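Local coordinates for protein lytic polysaccharide monooxygenase (PDB 4QI8) that probably cleaves cellulose oxidatively, using an active-site copper, a reductant and dioxygen or hydrogen peroxide to break beta-1,4-glycosidic bonds, at residues R21-N25 / F43-P49; Q39-F43 / F156-C160; H72-F78 / A140-H146; I89-G94 / G134-L138. One frame throughout, in Å; residues are numbered along the deposited sequence.

Overall arrangement
Three of the four contacts reach the mixed sheet of the AA9 beta-sandwich, and interaction 1 packs beside it. Interactions 3 and 4 share strand 134-144, and interaction 2 lies on its neighbour 155-166. Interaction 3 carries copper ligand H72 and the stacked H146; interaction 2, about 12 Å away between centres, supplies Y157 of the same metal site. Interactions 1 and 2 share F43, lie about 8 Å apart between centres and touch through D24 and Q39. Interaction 4 joins interaction 1 through R21 and H47, which reach the backbone oxygens of W92 and N90. Its centre is about 23 Å from that of interaction 3, on the opposite side of the chain's centre, away from the copper.

Interaction 1. Residues R21-N25 / F43-P49; sequences RRADN and FQSTHSP
Q44 reaches across to 21-25, its chain extended beyond CG and its carboxamide gripped on both atoms. Q44 NE2 bonds R22 O nearly straight (2.9 Å), from above the carbonyl plane, and S48 O on a lone pair; OE1 takes S48 N and a water shared with H47 ND1 and, weakly, R21 NH1. This holds the amide flat, its plane 11° from the R21 guanidinium. R21 has CG beside its backbone N (chi1 -66°) and runs straight to NE; the edge of the H47 ring stands on its guanidinium face, H47 CE1 3.5 Å from R21 CZ, planes 83° apart. Both also bind the 89-94 loop, R21 NH2 at W92 O and H47 NE2 at N90 O. D24 N bonds F43 O, and D24 OD2 receives S45 N on its syn side (2.8 Å) and Q39 NE2. The N25 amide lies against the F43 ring, N25 CG to F43 CE2 3.4 Å, with ND2 bonded to G30 O. Two N-H donors would probably stabilise the negative charge of D24 OD2, while the Q44 amide, tied twice to S48 of its own loop, is held ready for its one bond across to R22 O.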
loop_
_atom_site.group_PDB
_atom_site.type_symbol
_atom_site.label_atom_id
_atom_site.label_comp_id
_atom_site.label_asym_id
_atom_site.label_seq_id
_atom_site.Cartn_x
_atom_site.Cartn_y
_atom_site.Cartn_z
ATOM N N ARG A 21 -7.758 -9.072 -1.566
ATOM C CA ARG A 21 -9.074 -8.894 -0.970
ATOM C C ARG A 21 -9.870 -7.906 -1.800
ATOM O O ARG A 21 -9.366 -6.840 -2.138
ATOM C CB ARG A 21 -8.911 -8.403 0.465
ATOM C CG ARG A 21 -8.257 -9.444 1.350
ATOM C CD ARG A 21 -8.210 -9.041 2.811
ATOM N NE ARG A 21 -7.718 -10.145 3.628
ATOM C CZ ARG A 21 -7.426 -10.067 4.920
ATOM N NH1 ARG A 21 -7.557 -8.918 5.580
ATOM N NH2 ARG A 21 -7.002 -11.153 5.556
ATOM N N ARG A 22 -11.109 -8.241 -2.149
ATOM C CA ARG A 22 -11.812 -7.372 -3.077
ATOM C C ARG A 22 -12.081 -6.014 -2.428
ATOM O O ARG A 22 -12.755 -5.901 -1.401
ATOM C CB ARG A 22 -13.110 -7.979 -3.611
ATOM C CG ARG A 22 -13.677 -7.116 -4.750
ATOM C CD ARG A 22 -14.707 -7.797 -5.592
ATOM N NE ARG A 22 -15.979 -7.837 -4.906
ATOM C CZ ARG A 22 -17.087 -8.347 -5.437
ATOM N NH1 ARG A 22 -17.075 -8.860 -6.663
ATOM N NH2 ARG A 22 -18.221 -8.337 -4.743
ATOM N N ALA A 23 -11.532 -4.972 -3.033
ATOM C CA ALA A 23 -11.669 -3.628 -2.504
ATOM C C ALA A 23 -13.055 -3.087 -2.782
ATOM O O ALA A 23 -13.687 -3.431 -3.787
ATOM C CB ALA A 23 -10.617 -2.723 -3.128
ATOM N N ASP A 24 -13.506 -2.192 -1.912
ATOM C CA ASP A 24 -14.840 -1.640 -2.036
ATOM C C ASP A 24 -14.998 -0.763 -3.280
ATOM O O ASP A 24 -16.135 -0.438 -3.631
ATOM C CB ASP A 24 -15.235 -0.831 -0.793
ATOM C CG ASP A 24 -15.515 -1.679 0.436
ATOM O OD1 ASP A 24 -15.759 -2.899 0.311
ATOM O OD2 ASP A 24 -15.505 -1.087 1.542
ATOM N N ASN A 25 -13.892 -0.374 -3.930
ATOM C CA ASN A 25 -13.948 0.389 -5.188
ATOM C C ASN A 25 -13.951 -0.495 -6.442
ATOM O O ASN A 25 -13.693 -0.015 -7.545
ATOM C CB ASN A 25 -12.818 1.424 -5.275
ATOM C CG ASN A 25 -11.449 0.810 -5.520
ATOM O OD1 ASN A 25 -11.222 -0.379 -5.272
ATOM N ND2 ASN A 25 -10.532 1.627 -6.017
ATOM N N PHE A 43 -9.363 -1.056 2.215
ATOM C CA PHE A 43 -10.522 -0.634 1.421
ATOM C C PHE A 43 -11.705 -1.597 1.581
ATOM O O PHE A 43 -12.420 -1.879 0.615
ATOM C CB PHE A 43 -10.153 -0.435 -0.074
ATOM C CG PHE A 43 -10.883 0.717 -0.770
ATOM C CD1 PHE A 43 -12.127 1.173 -0.340
ATOM C CD2 PHE A 43 -10.301 1.336 -1.874
ATOM C CE1 PHE A 43 -12.760 2.224 -0.981
ATOM C CE2 PHE A 43 -10.937 2.382 -2.513
ATOM C CZ PHE A 43 -12.155 2.836 -2.060
ATOM N N GLN A 44 -11.933 -2.070 2.806
ATOM C CA GLN A 44 -13.087 -2.922 3.078
ATOM C C GLN A 44 -13.796 -2.475 4.342
ATOM O O GLN A 44 -13.293 -2.657 5.447
ATOM C CB GLN A 44 -12.687 -4.383 3.237
ATOM C CG GLN A 44 -12.133 -5.035 1.988
ATOM C CD GLN A 44 -11.976 -6.536 2.170
ATOM O OE1 GLN A 44 -11.617 -7.004 3.259
ATOM N NE2 GLN A 44 -12.257 -7.302 1.115
ATOM N N SER A 45 -14.998 -1.933 4.200
ATOM C CA SER A 45 -15.801 -1.659 5.384
ATOM C C SER A 45 -16.263 -2.954 6.052
ATOM O O SER A 45 -16.422 -3.004 7.268
ATOM C CB SER A 45 -17.018 -0.813 5.047
ATOM O OG SER A 45 -16.642 0.421 4.485
ATOM N N THR A 46 -16.525 -3.975 5.238
ATOM C CA THR A 46 -16.837 -5.321 5.716
ATOM C C THR A 46 -15.684 -6.203 5.252
ATOM O O THR A 46 -15.480 -6.363 4.056
ATOM C CB THR A 46 -18.186 -5.860 5.129
ATOM O OG1 THR A 46 -19.270 -5.010 5.523
ATOM C CG2 THR A 46 -18.476 -7.285 5.590
ATOM N N HIS A 47 -14.937 -6.778 6.191
ATOM C CA HIS A 47 -13.831 -7.661 5.849
ATOM C C HIS A 47 -14.310 -8.825 5.005
ATOM O O HIS A 47 -15.322 -9.447 5.332
ATOM C CB HIS A 47 -13.194 -8.198 7.130
ATOM C CG HIS A 47 -12.338 -9.408 6.922
ATOM N ND1 HIS A 47 -11.045 -9.333 6.451
ATOM C CD2 HIS A 47 -12.595 -10.722 7.121
ATOM C CE1 HIS A 47 -10.546 -10.552 6.367
ATOM N NE2 HIS A 47 -11.462 -11.412 6.771
ATOM N N SER A 48 -13.587 -9.119 3.933
ATOM C CA SER A 48 -13.816 -10.314 3.114
ATOM C C SER A 48 -12.453 -10.857 2.689
ATOM O O SER A 48 -11.668 -10.115 2.100
ATOM C CB SER A 48 -14.625 -9.984 1.848
ATOM O OG SER A 48 -15.996 -9.723 2.110
ATOM N N PRO A 49 -12.164 -12.142 2.945
ATOM C CA PRO A 49 -10.867 -12.684 2.535
ATOM C C PRO A 49 -10.699 -12.743 1.022
ATOM O O PRO A 49 -11.676 -12.788 0.273
ATOM C CB PRO A 49 -10.892 -14.105 3.103
ATOM C CG PRO A 49 -12.318 -14.439 3.232
ATOM C CD PRO A 49 -12.999 -13.163 3.597
HETATM O O HOH W 1 -9.953 -6.982 5.432
HETATM O O HOH W 2 -12.392 -10.757 -1.515
HETATM O O HOH W 3 -16.956 -3.915 2.454
#

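Interaction 2. Residues Q39-F43 / F156-C160; sequences QIRCF and FYISC
I158 points its side chain from strand 155-166 at the short helix 39-42, and its two branches divide the work. CG2, anti to the backbone N, reaches R41 O (3.5 Å) and the backbone of C42; CG1, beside that N (chi1 -66°), carries CD1 up to I40 O (3.5 Å) and near Q39 O. The branched residue thus lies against the carbonyls of this short, weakly bonded helix. I40 answers from the helix: its CG1 lies anti to the backbone N, which sends CD1 to I158 CD1 and over the face of the F156 ring, a CH-pi contact 3.9 Å from the centroid and 17° off the ring normal. F43 turns a different aspect to the strand. Its ring presents an edge, with CD2 3.5 Å from I158 O near the ring plane, while its CB stands beside I158 CB. An alanine at the I158 position would probably open a gap against the carbonyls of Q39, I40 and R41 and take away one of the two supports of I40 CD1. At the far end the C42 and C160 sulfurs form a disulfide with chi3 -83°. Beside it a water bridges C42 O and C160 N (2.8 Å each). R139 of the neighbouring strand donates to I40 O. This disulfide-linked, aliphatic and aromatic seam ties a loop helix to the mixed sheet of the AA9 beta-sandwich, on the strand whose Y157, turned the other way, belongs to the copper site.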
loop_
_atom_site.group_PDB
_atom_site.type_symbol
_atom_site.label_atom_id
_atom_site.label_comp_id
_atom_site.label_asym_id
_atom_site.label_seq_id
_atom_site.Cartn_x
_atom_site.Cartn_y
_atom_site.Cartn_z
ATOM N N GLN A 39 -11.780 1.762 5.841
ATOM C CA GLN A 39 -11.363 1.603 4.453
ATOM C C GLN A 39 -9.927 2.049 4.172
ATOM O O GLN A 39 -9.357 1.632 3.173
ATOM C CB GLN A 39 -12.334 2.318 3.507
ATOM C CG GLN A 39 -13.696 1.660 3.423
ATOM C CD GLN A 39 -14.629 2.403 2.486
ATOM O OE1 GLN A 39 -14.637 3.634 2.450
ATOM N NE2 GLN A 39 -15.387 1.663 1.703
ATOM N N ILE A 40 -9.326 2.851 5.049
ATOM C CA ILE A 40 -7.940 3.289 4.820
ATOM C C ILE A 40 -6.984 2.103 4.907
ATOM O O ILE A 40 -5.847 2.162 4.437
ATOM C CB ILE A 40 -7.533 4.452 5.761
ATOM C CG1 ILE A 40 -6.368 5.286 5.195
ATOM C CG2 ILE A 40 -7.192 3.920 7.141
ATOM C CD1 ILE A 40 -6.739 6.096 3.955
ATOM N N ARG A 41 -7.430 1.018 5.553
ATOM C CA ARG A 41 -6.525 -0.106 5.744
ATOM C C ARG A 41 -6.429 -0.968 4.476
ATOM O O ARG A 41 -5.415 -0.967 3.806
ATOM C CB ARG A 41 -6.965 -0.931 6.983
ATOM C CG ARG A 41 -6.065 -2.113 7.269
ATOM C CD ARG A 41 -6.460 -2.898 8.527
ATOM N NE ARG A 41 -7.885 -3.220 8.549
ATOM C CZ ARG A 41 -8.843 -2.648 9.289
ATOM N NH1 ARG A 41 -8.616 -1.664 10.174
ATOM N NH2 ARG A 41 -10.096 -3.097 9.161
ATOM N N CYS A 42 -7.519 -1.649 4.138
ATOM C CA CYS A 42 -7.582 -2.537 2.970
ATOM C C CYS A 42 -8.799 -2.246 2.079
ATOM O O CYS A 42 -9.187 -3.095 1.280
ATOM C CB CYS A 42 -7.554 -4.029 3.373
ATOM S SG CYS A 42 -6.002 -4.494 4.155
ATOM N N PHE A 43 -9.363 -1.056 2.215
ATOM C CA PHE A 43 -10.522 -0.634 1.421
ATOM C C PHE A 43 -11.705 -1.597 1.581
ATOM O O PHE A 43 -12.420 -1.879 0.615
ATOM C CB PHE A 43 -10.153 -0.435 -0.074
ATOM C CG PHE A 43 -10.883 0.717 -0.770
ATOM C CD1 PHE A 43 -12.127 1.173 -0.340
ATOM C CD2 PHE A 43 -10.301 1.336 -1.874
ATOM C CE1 PHE A 43 -12.760 2.224 -0.981
ATOM C CE2 PHE A 43 -10.937 2.382 -2.513
ATOM C CZ PHE A 43 -12.155 2.836 -2.060
ATOM N N PHE A 156 -6.943 8.307 -1.838
ATOM C CA PHE A 156 -6.219 7.062 -1.579
ATOM C C PHE A 156 -6.848 5.900 -2.352
ATOM O O PHE A 156 -8.042 5.611 -2.205
ATOM C CB PHE A 156 -6.220 6.725 -0.081
ATOM C CG PHE A 156 -5.503 7.727 0.788
ATOM C CD1 PHE A 156 -6.122 8.901 1.193
ATOM C CD2 PHE A 156 -4.224 7.461 1.240
ATOM C CE1 PHE A 156 -5.459 9.798 2.011
ATOM C CE2 PHE A 156 -3.566 8.352 2.063
ATOM C CZ PHE A 156 -4.189 9.522 2.444
ATOM N N TYR A 157 -6.031 5.231 -3.161
ATOM C CA TYR A 157 -6.448 4.069 -3.949
ATOM C C TYR A 157 -5.699 2.872 -3.359
ATOM O O TYR A 157 -4.478 2.829 -3.403
ATOM C CB TYR A 157 -6.106 4.283 -5.432
ATOM C CG TYR A 157 -6.794 5.496 -6.018
ATOM C CD1 TYR A 157 -8.074 5.386 -6.569
ATOM C CD2 TYR A 157 -6.184 6.750 -6.022
ATOM C CE1 TYR A 157 -8.722 6.484 -7.098
ATOM C CE2 TYR A 157 -6.828 7.853 -6.559
ATOM C CZ TYR A 157 -8.097 7.714 -7.092
ATOM O OH TYR A 157 -8.778 8.783 -7.629
ATOM N N ILE A 158 -6.436 1.932 -2.767
ATOM C CA ILE A 158 -5.888 0.943 -1.837
ATOM C C ILE A 158 -6.370 -0.466 -2.155
ATOM O O ILE A 158 -7.529 -0.647 -2.546
ATOM C CB ILE A 158 -6.320 1.297 -0.389
ATOM C CG1 ILE A 158 -5.681 2.616 0.051
ATOM C CG2 ILE A 158 -5.986 0.180 0.602
ATOM C CD1 ILE A 158 -6.416 3.281 1.214
ATOM N N SER A 159 -5.510 -1.459 -1.925
ATOM C CA SER A 159 -5.981 -2.827 -1.718
ATOM C C SER A 159 -4.960 -3.571 -0.874
ATOM O O SER A 159 -3.866 -3.070 -0.614
ATOM C CB SER A 159 -6.205 -3.562 -3.049
ATOM O OG SER A 159 -4.956 -3.851 -3.644
ATOM N N CYS A 160 -5.321 -4.797 -0.484
ATOM C CA CYS A 160 -4.437 -5.671 0.276
ATOM C C CYS A 160 -4.414 -7.085 -0.274
ATOM O O CYS A 160 -5.457 -7.694 -0.481
ATOM C CB CYS A 160 -4.877 -5.768 1.731
ATOM S SG CYS A 160 -4.695 -4.227 2.629
HETATM O O HOH W 4 -8.141 -5.010 -0.499
#

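Interaction 3. Residues H72-F78 / A140-H146; sequences HPGPMQF and AEHIGLH. With CU (copper (II) ion), chain C.
H142 turns its ring edge to the carbonyls of H72 and G74. With CG anti to the backbone N (chi1 -171°), NE2 reaches G74 O in a weak bond (2.8 Å) and CE1 lies 3.0 Å from H72 O; M76 SD packs 3.5 Å from H142 CB, oblique to the ring. ND1 bonds Y2 OH. A leucine in its place would probably cost G74 O its NE2 donor and Y2 OH its ND1 partner. Around it the packing is tight: Q77 and E141 exchange backbone bonds, and Q77 NE2 hydrogen-bonds E141 OE1 (3.0 Å) from above the carboxylate plane; G74 CA presses on I143 O at 3.2 Å, where a side chain would clash. Q77 OE1 bonds N206 ND2, E141 OE1 bonds Y185 OH, and OE2 forms a salt bridge with R139. Toward solvent, the H72 and H146 rings form an offset stack, centroids 4.3 Å apart, planes at 12°. H72 NE2 binds copper at 2.0 Å, with two waters, H1 and Y157 completing the site; H146 probably contributes to the dioxygen site. Strands 76-82 and 134-144, paired antiparallel, lie between 99-104 and 155-166 in the mixed sheet; M76 and F78 meet F123 of the other.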
loop_
_atom_site.group_PDB
_atom_site.type_symbol
_atom_site.label_atom_id
_atom_site.label_comp_id
_atom_site.label_asym_id
_atom_site.label_seq_id
_atom_site.Cartn_x
_atom_site.Cartn_y
_atom_site.Cartn_z
ATOM N N HIS A 72 -3.036 9.759 -11.613
ATOM C CA HIS A 72 -3.020 10.943 -10.756
ATOM C C HIS A 72 -1.607 11.109 -10.205
ATOM O O HIS A 72 -0.897 10.116 -10.009
ATOM C CB HIS A 72 -4.012 10.837 -9.601
ATOM C CG HIS A 72 -5.443 10.703 -10.021
ATOM N ND1 HIS A 72 -6.073 11.635 -10.819
ATOM C CD2 HIS A 72 -6.382 9.780 -9.708
ATOM C CE1 HIS A 72 -7.337 11.275 -10.984
ATOM N NE2 HIS A 72 -7.550 10.153 -10.327
ATOM N N PRO A 73 -1.196 12.355 -9.922
ATOM C CA PRO A 73 0.140 12.586 -9.364
ATOM C C PRO A 73 0.189 12.262 -7.877
ATOM O O PRO A 73 -0.702 12.643 -7.120
ATOM C CB PRO A 73 0.344 14.080 -9.585
ATOM C CG PRO A 73 -1.044 14.649 -9.519
ATOM C CD PRO A 73 -1.915 13.616 -10.176
ATOM N N GLY A 74 1.243 11.581 -7.461
ATOM C CA GLY A 74 1.470 11.296 -6.068
ATOM C C GLY A 74 2.175 9.973 -5.881
ATOM O O GLY A 74 2.501 9.285 -6.856
ATOM N N PRO A 75 2.424 9.610 -4.619
ATOM C CA PRO A 75 3.266 8.448 -4.325
ATOM C C PRO A 75 2.535 7.114 -4.211
ATOM O O PRO A 75 1.449 7.027 -3.634
ATOM C CB PRO A 75 3.838 8.792 -2.952
ATOM C CG PRO A 75 2.735 9.563 -2.312
ATOM C CD PRO A 75 2.189 10.424 -3.412
ATOM N N MET A 76 3.170 6.076 -4.746
ATOM C CA MET A 76 2.900 4.714 -4.302
ATOM C C MET A 76 3.596 4.447 -2.975
ATOM O O MET A 76 4.742 4.873 -2.764
ATOM C CB MET A 76 3.428 3.687 -5.300
ATOM C CG MET A 76 2.726 3.671 -6.626
ATOM S SD MET A 76 0.972 3.226 -6.537
ATOM C CE MET A 76 1.047 1.631 -5.785
ATOM N N GLN A 77 2.935 3.691 -2.105
ATOM C CA GLN A 77 3.552 3.199 -0.870
ATOM C C GLN A 77 3.066 1.773 -0.629
ATOM O O GLN A 77 1.929 1.433 -0.966
ATOM C CB GLN A 77 3.231 4.102 0.329
ATOM C CG GLN A 77 3.345 5.579 0.005
ATOM C CD GLN A 77 3.438 6.508 1.205
ATOM O OE1 GLN A 77 4.133 7.519 1.144
ATOM N NE2 GLN A 77 2.732 6.190 2.280
ATOM N N PHE A 78 3.931 0.946 -0.045
ATOM C CA PHE A 78 3.594 -0.439 0.280
ATOM C C PHE A 78 3.962 -0.758 1.720
ATOM O O PHE A 78 5.019 -0.348 2.211
ATOM C CB PHE A 78 4.323 -1.426 -0.653
ATOM C CG PHE A 78 3.889 -1.348 -2.093
ATOM C CD1 PHE A 78 2.752 -2.019 -2.526
ATOM C CD2 PHE A 78 4.614 -0.603 -3.014
ATOM C CE1 PHE A 78 2.359 -1.950 -3.841
ATOM C CE2 PHE A 78 4.202 -0.521 -4.331
ATOM C CZ PHE A 78 3.076 -1.192 -4.740
ATOM N N ALA A 140 -1.203 -2.091 -0.643
ATOM C CA ALA A 140 -0.829 -1.176 -1.715
ATOM C C ALA A 140 -1.634 0.094 -1.564
ATOM O O ALA A 140 -2.842 0.028 -1.347
ATOM C CB ALA A 140 -1.150 -1.801 -3.058
ATOM N N GLU A 141 -0.979 1.240 -1.715
ATOM C CA GLU A 141 -1.704 2.488 -1.842
ATOM C C GLU A 141 -1.041 3.408 -2.841
ATOM O O GLU A 141 0.186 3.484 -2.932
ATOM C CB GLU A 141 -1.888 3.218 -0.509
ATOM C CG GLU A 141 -0.673 3.982 -0.017
ATOM C CD GLU A 141 -0.842 4.566 1.377
ATOM O OE1 GLU A 141 0.178 4.597 2.101
ATOM O OE2 GLU A 141 -1.977 4.929 1.776
ATOM N N HIS A 142 -1.888 4.102 -3.586
ATOM C CA HIS A 142 -1.480 5.270 -4.320
ATOM C C HIS A 142 -2.205 6.462 -3.712
ATOM O O HIS A 142 -3.413 6.391 -3.461
ATOM C CB HIS A 142 -1.833 5.186 -5.800
ATOM C CG HIS A 142 -1.212 6.298 -6.562
ATOM N ND1 HIS A 142 -1.942 7.294 -7.177
ATOM C CD2 HIS A 142 0.092 6.627 -6.704
ATOM C CE1 HIS A 142 -1.101 8.174 -7.687
ATOM N NE2 HIS A 142 0.134 7.798 -7.406
ATOM N N ILE A 143 -1.479 7.557 -3.501
ATOM C CA ILE A 143 -2.075 8.761 -2.933
ATOM C C ILE A 143 -2.103 9.842 -4.003
ATOM O O ILE A 143 -1.070 10.415 -4.343
ATOM C CB ILE A 143 -1.312 9.265 -1.683
ATOM C CG1 ILE A 143 -0.987 8.102 -0.734
ATOM C CG2 ILE A 143 -2.152 10.304 -0.986
ATOM C CD1 ILE A 143 -0.173 8.500 0.502
ATOM N N GLY A 144 -3.284 10.107 -4.557
ATOM C CA GLY A 144 -3.442 11.133 -5.571
ATOM C C GLY A 144 -3.547 12.496 -4.925
ATOM O O GLY A 144 -4.461 12.743 -4.132
ATOM N N LEU A 145 -2.617 13.380 -5.280
ATOM C CA LEU A 145 -2.437 14.658 -4.588
ATOM C C LEU A 145 -2.807 15.899 -5.404
ATOM O O LEU A 145 -2.542 17.019 -4.984
ATOM C CB LEU A 145 -0.983 14.792 -4.121
ATOM C CG LEU A 145 -0.540 13.764 -3.083
ATOM C CD1 LEU A 145 0.937 13.925 -2.824
ATOM C CD2 LEU A 145 -1.325 13.894 -1.790
ATOM N N HIS A 146 -3.396 15.708 -6.577
ATOM C CA HIS A 146 -3.648 16.827 -7.479
ATOM C C HIS A 146 -4.513 17.943 -6.889
ATOM O O HIS A 146 -4.350 19.092 -7.305
ATOM C CB HIS A 146 -4.228 16.339 -8.811
ATOM C CG HIS A 146 -5.339 15.358 -8.666
ATOM N ND1 HIS A 146 -5.149 14.103 -8.128
ATOM C CD2 HIS A 146 -6.648 15.447 -8.983
ATOM C CE1 HIS A 146 -6.306 13.463 -8.121
ATOM N NE2 HIS A 146 -7.230 14.257 -8.631
HETATM CU CU CU C . -9.362 9.308 -10.148
HETATM O O HOH W 5 -9.998 11.046 -9.268
HETATM O O HOH W 6 -10.113 10.293 -12.329
#

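Interaction 4. Residues I89-G94 / G134-L138; sequences INSWTG and GSYLL
L137 and I89 form the apolar first shell between the 89-94 loop and strand 134-144. I89 keeps CG1 anti to its backbone N (chi1 -177°), an extended shape that drives CD1 at the strand, 3.2 Å from Y136 O and 4.2 Å from L137 CD2; CD1 and CB of I89 both lie 4.0 Å from S135 CB. L137 has CG beside its backbone N (chi1 -61°), and its two methyls part company: CD2 turns to I89, whereas CD1 meets the benzene part of the W92 indole obliquely, 3.8 Å from CE3. T93 O lies near CD1 as well. A polar link borders this cluster, one water lying 2.9 Å from I89 N and 3.0 Å from S135 OG. The loop itself sets these groups in place. W92 N bonds I89 O at 3.1 Å, a short turn that brings both side chains to the strand, and G94 N sits over the indole face, at backbone angles suited to a residue without a side chain. Farther out, W99 NE1 donates to G94 O, and N90 OD1 bonds Q162 NE2. V83, P84 and A81 touch W92, while Q162 of strand 155-166 touches both I89 and L137. With no direct hydrogen bond between loop and strand, their cohesion here rests on methyl and ring contacts plus one water; the polar ties of the loop run chiefly to other parts of the fold.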
loop_
_atom_site.group_PDB
_atom_site.type_symbol
_atom_site.label_atom_id
_atom_site.label_comp_id
_atom_site.label_asym_id
_atom_site.label_seq_id
_atom_site.Cartn_x
_atom_site.Cartn_y
_atom_site.Cartn_z
ATOM N N ILE A 89 -4.860 -16.385 8.016
ATOM C CA ILE A 89 -4.828 -15.150 7.254
ATOM C C ILE A 89 -6.202 -14.753 6.712
ATOM O O ILE A 89 -6.507 -13.568 6.672
ATOM C CB ILE A 89 -3.786 -15.219 6.128
ATOM C CG1 ILE A 89 -3.718 -13.871 5.396
ATOM C CG2 ILE A 89 -4.077 -16.359 5.172
ATOM C CD1 ILE A 89 -2.453 -13.644 4.643
ATOM N N ASN A 90 -7.042 -15.717 6.331
ATOM C CA ASN A 90 -8.345 -15.372 5.763
ATOM C C ASN A 90 -9.195 -14.581 6.737
ATOM O O ASN A 90 -10.021 -13.776 6.329
ATOM C CB ASN A 90 -9.129 -16.620 5.362
ATOM C CG ASN A 90 -8.627 -17.264 4.088
ATOM O OD1 ASN A 90 -7.921 -16.650 3.293
ATOM N ND2 ASN A 90 -9.007 -18.520 3.889
ATOM N N SER A 91 -8.987 -14.811 8.026
ATOM C CA SER A 91 -9.814 -14.196 9.056
ATOM C C SER A 91 -9.178 -12.929 9.649
ATOM O O SER A 91 -9.832 -12.186 10.373
ATOM C CB SER A 91 -10.102 -15.215 10.169
ATOM O OG SER A 91 -10.773 -16.373 9.669
ATOM N N TRP A 92 -7.910 -12.681 9.340
ATOM C CA TRP A 92 -7.161 -11.629 10.033
ATOM C C TRP A 92 -7.295 -10.280 9.332
ATOM O O TRP A 92 -6.935 -10.139 8.168
ATOM C CB TRP A 92 -5.696 -12.025 10.132
ATOM C CG TRP A 92 -4.899 -11.234 11.119
ATOM C CD1 TRP A 92 -5.022 -11.248 12.477
ATOM C CD2 TRP A 92 -3.829 -10.328 10.828
ATOM N NE1 TRP A 92 -4.096 -10.409 13.052
ATOM C CE2 TRP A 92 -3.352 -9.829 12.061
ATOM C CE3 TRP A 92 -3.219 -9.897 9.650
ATOM C CZ2 TRP A 92 -2.292 -8.930 12.139
ATOM C CZ3 TRP A 92 -2.170 -9.006 9.732
ATOM C CH2 TRP A 92 -1.707 -8.541 10.965
ATOM N N THR A 93 -7.811 -9.278 10.035
ATOM C CA THR A 93 -8.052 -7.976 9.407
ATOM C C THR A 93 -6.830 -7.048 9.423
ATOM O O THR A 93 -6.748 -6.116 8.627
ATOM C CB THR A 93 -9.224 -7.255 10.075
ATOM O OG1 THR A 93 -8.884 -6.974 11.433
ATOM C CG2 THR A 93 -10.470 -8.119 10.042
ATOM N N GLY A 94 -5.884 -7.294 10.322
ATOM C CA GLY A 94 -4.707 -6.451 10.420
ATOM C C GLY A 94 -4.942 -5.228 11.275
ATOM O O GLY A 94 -4.491 -4.136 10.951
ATOM N N GLY A 134 6.094 -16.376 7.273
ATOM C CA GLY A 134 4.753 -16.485 7.802
ATOM C C GLY A 134 3.751 -15.964 6.799
ATOM O O GLY A 134 4.104 -15.641 5.672
ATOM N N SER A 135 2.496 -15.895 7.210
ATOM C CA SER A 135 1.470 -15.271 6.385
ATOM C C SER A 135 1.480 -13.770 6.609
ATOM O O SER A 135 1.676 -13.318 7.735
ATOM C CB SER A 135 0.103 -15.846 6.718
ATOM O OG SER A 135 0.061 -17.234 6.436
ATOM N N TYR A 136 1.250 -13.019 5.535
ATOM C CA TYR A 136 1.310 -11.562 5.568
ATOM C C TYR A 136 0.212 -10.941 4.719
ATOM O O TYR A 136 -0.198 -11.511 3.698
ATOM C CB TYR A 136 2.625 -11.050 4.976
ATOM C CG TYR A 136 3.855 -11.144 5.850
ATOM C CD1 TYR A 136 4.533 -12.351 6.015
ATOM C CD2 TYR A 136 4.365 -10.016 6.475
ATOM C CE1 TYR A 136 5.673 -12.429 6.796
ATOM C CE2 TYR A 136 5.506 -10.080 7.251
ATOM C CZ TYR A 136 6.162 -11.283 7.398
ATOM O OH TYR A 136 7.293 -11.305 8.185
ATOM N N LEU A 137 -0.222 -9.746 5.119
ATOM C CA LEU A 137 -0.927 -8.858 4.220
ATOM C C LEU A 137 0.064 -7.872 3.622
ATOM O O LEU A 137 0.938 -7.353 4.330
ATOM C CB LEU A 137 -2.015 -8.089 4.960
ATOM C CG LEU A 137 -3.098 -8.966 5.585
ATOM C CD1 LEU A 137 -4.060 -8.123 6.415
ATOM C CD2 LEU A 137 -3.858 -9.711 4.512
ATOM N N LEU A 138 -0.106 -7.605 2.326
ATOM C CA LEU A 138 0.646 -6.581 1.616
ATOM C C LEU A 138 -0.335 -5.512 1.177
ATOM O O LEU A 138 -1.202 -5.768 0.343
ATOM C CB LEU A 138 1.366 -7.173 0.410
ATOM C CG LEU A 138 2.071 -6.175 -0.514
ATOM C CD1 LEU A 138 3.199 -5.410 0.167
ATOM C CD2 LEU A 138 2.586 -6.904 -1.733
HETATM O O HOH W 7 -2.459 -18.036 7.912
#